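Local coordinates for protein aminodeoxyfutalosine deaminase (Deinococcus radiodurans, PDB 2IMR) that deaminates aminodeoxyfutalosine to futalosine for menaquinone biosynthesis, using one zinc ion per subunit, at residues 334-339 with 372-377. Numbering follows the deposited sequence.
Sequences CGTFDW and RQLYPG
In the amidohydrolase TIM-barrel domain, Y375, where the chain leaves helix 365-374, reaches across to the inverse gamma turn centred on D338, which leads into helix 339-344. Its hydroxyl donates a short hydrogen bond to the carbonyl of F337, 2.6 Å from OH to O, coming in at an angle (C=O...OH 133°) and 24° out of the carbonyl plane. That same carbonyl also takes a weak bond from W339 N, the one that closes the gamma turn. The Y375 ring is sandwiched: CB of its own neighbour L374 sits over the centre of one face, and CB of W339 over the other, a CH-pi contact of 3.8 Å to the ring centroid. The indole turns its edge to the tyrosine face, the planes at 71°, and W339 CE3 comes to 3.7 Å from Y375 CE1. Just before the turn, T336 has OG1 beside its backbone N, and its methyl CG2 lies 3.7 Å from Y375 OH and 4.2 Å from L374 CD2. The F337 side chain crosses that of Y375 at about a right angle, with the hydroxyl near the edge of its ring. Held by its hydroxyl at one end and pressed on both faces, the tyrosine ties the end of helix 365-374 to the start of helix 339-344, and gives the carbonyl of F337, a buried residue, a second donor.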
loop_
_atom_site.group_PDB
_atom_site.type_symbol
_atom_site.label_atom_id
_atom_site.label_comp_id
_atom_site.label_asym_id
_atom_site.label_seq_id
_atom_site.Cartn_x
_atom_site.Cartn_y
_atom_site.Cartn_z
ATOM N N CYS A 334 -7.587 4.617 -13.751
ATOM C CA CYS A 334 -8.591 4.291 -12.742
ATOM C C CYS A 334 -9.288 5.489 -12.139
ATOM O O CYS A 334 -10.275 5.340 -11.422
ATOM C CB CYS A 334 -7.951 3.532 -11.590
ATOM S SG CYS A 334 -7.251 1.962 -12.041
ATOM N N GLY A 335 -8.772 6.676 -12.416
ATOM C CA GLY A 335 -9.341 7.861 -11.811
ATOM C C GLY A 335 -8.365 8.263 -10.719
ATOM O O GLY A 335 -7.282 7.676 -10.613
ATOM N N THR A 336 -8.733 9.235 -9.892
ATOM C CA THR A 336 -7.828 9.699 -8.848
ATOM C C THR A 336 -8.384 9.546 -7.433
ATOM O O THR A 336 -9.511 9.946 -7.158
ATOM C CB THR A 336 -7.461 11.185 -9.086
ATOM O OG1 THR A 336 -6.897 11.328 -10.395
ATOM C CG2 THR A 336 -6.453 11.668 -8.056
ATOM N N PHE A 337 -7.581 8.944 -6.557
ATOM C CA PHE A 337 -7.928 8.739 -5.149
ATOM C C PHE A 337 -8.225 10.109 -4.540
ATOM O O PHE A 337 -7.431 11.035 -4.682
ATOM C CB PHE A 337 -6.737 8.095 -4.426
ATOM C CG PHE A 337 -6.894 7.989 -2.933
ATOM C CD1 PHE A 337 -7.820 7.114 -2.372
ATOM C CD2 PHE A 337 -6.078 8.739 -2.083
ATOM C CE1 PHE A 337 -7.931 6.982 -0.993
ATOM C CE2 PHE A 337 -6.181 8.615 -0.702
ATOM C CZ PHE A 337 -7.111 7.731 -0.151
ATOM N N ASP A 338 -9.360 10.236 -3.862
ATOM C CA ASP A 338 -9.724 11.515 -3.252
ATOM C C ASP A 338 -9.053 11.646 -1.888
ATOM O O ASP A 338 -9.693 11.484 -0.853
ATOM C CB ASP A 338 -11.246 11.612 -3.090
ATOM C CG ASP A 338 -11.715 13.041 -2.875
ATOM O OD1 ASP A 338 -10.900 13.866 -2.416
ATOM O OD2 ASP A 338 -12.893 13.332 -3.157
ATOM N N TRP A 339 -7.757 11.938 -1.882
ATOM C CA TRP A 339 -7.040 12.053 -0.621
ATOM C C TRP A 339 -7.649 13.117 0.295
ATOM O O TRP A 339 -7.870 12.869 1.481
ATOM C CB TRP A 339 -5.561 12.370 -0.870
ATOM C CG TRP A 339 -4.671 12.061 0.304
ATOM C CD1 TRP A 339 -4.947 12.273 1.626
ATOM C CD2 TRP A 339 -3.340 11.536 0.252
ATOM N NE1 TRP A 339 -3.869 11.915 2.399
ATOM C CE2 TRP A 339 -2.869 11.459 1.581
ATOM C CE3 TRP A 339 -2.498 11.125 -0.791
ATOM C CZ2 TRP A 339 -1.591 10.987 1.897
ATOM C CZ3 TRP A 339 -1.227 10.657 -0.480
ATOM C CH2 TRP A 339 -0.786 10.591 0.856
ATOM N N ARG A 372 1.983 15.182 -4.836
ATOM C CA ARG A 372 2.022 16.627 -4.652
ATOM C C ARG A 372 1.332 17.287 -5.841
ATOM O O ARG A 372 0.609 18.273 -5.696
ATOM C CB ARG A 372 3.473 17.110 -4.551
ATOM C CG ARG A 372 3.616 18.621 -4.483
ATOM C CD ARG A 372 3.078 19.188 -3.173
ATOM N NE ARG A 372 3.126 20.650 -3.170
ATOM C CZ ARG A 372 2.312 21.425 -3.878
ATOM N NH1 ARG A 372 1.376 20.881 -4.645
ATOM N NH2 ARG A 372 2.447 22.746 -3.836
ATOM N N GLN A 373 1.553 16.725 -7.023
ATOM C CA GLN A 373 0.963 17.257 -8.239
ATOM C C GLN A 373 -0.539 16.978 -8.309
ATOM O O GLN A 373 -1.313 17.808 -8.789
ATOM C CB GLN A 373 1.687 16.661 -9.442
ATOM C CG GLN A 373 3.194 16.814 -9.322
ATOM C CD GLN A 373 3.957 16.081 -10.398
ATOM O OE1 GLN A 373 3.405 15.239 -11.111
ATOM N NE2 GLN A 373 5.247 16.390 -10.515
ATOM N N LEU A 374 -0.951 15.810 -7.824
ATOM C CA LEU A 374 -2.369 15.445 -7.831
ATOM C C LEU A 374 -3.204 16.285 -6.875
ATOM O O LEU A 374 -4.358 16.609 -7.163
ATOM C CB LEU A 374 -2.556 13.978 -7.428
ATOM C CG LEU A 374 -2.051 12.860 -8.332
ATOM C CD1 LEU A 374 -2.264 11.515 -7.618
ATOM C CD2 LEU A 374 -2.795 12.886 -9.657
ATOM N N TYR A 375 -2.631 16.625 -5.727
ATOM C CA TYR A 375 -3.369 17.370 -4.716
ATOM C C TYR A 375 -2.751 18.719 -4.365
ATOM O O TYR A 375 -2.160 18.887 -3.295
ATOM C CB TYR A 375 -3.499 16.501 -3.466
ATOM C CG TYR A 375 -3.863 15.062 -3.789
ATOM C CD1 TYR A 375 -2.922 14.038 -3.672
ATOM C CD2 TYR A 375 -5.137 14.736 -4.247
ATOM C CE1 TYR A 375 -3.244 12.723 -4.008
ATOM C CE2 TYR A 375 -5.470 13.427 -4.583
ATOM C CZ TYR A 375 -4.520 12.429 -4.465
ATOM O OH TYR A 375 -4.847 11.140 -4.818
ATOM N N PRO A 376 -2.911 19.709 -5.256
ATOM C CA PRO A 376 -2.365 21.055 -5.046
ATOM C C PRO A 376 -2.780 21.731 -3.742
ATOM O O PRO A 376 -2.001 22.474 -3.153
ATOM C CB PRO A 376 -2.843 21.817 -6.281
ATOM C CG PRO A 376 -4.133 21.131 -6.625
ATOM C CD PRO A 376 -3.765 19.674 -6.455
ATOM N N GLY A 377 -4.002 21.472 -3.288
ATOM C CA GLY A 377 -4.463 22.094 -2.057
ATOM C C GLY A 377 -4.108 21.324 -0.800
ATOM O O GLY A 377 -4.260 21.832 0.314
#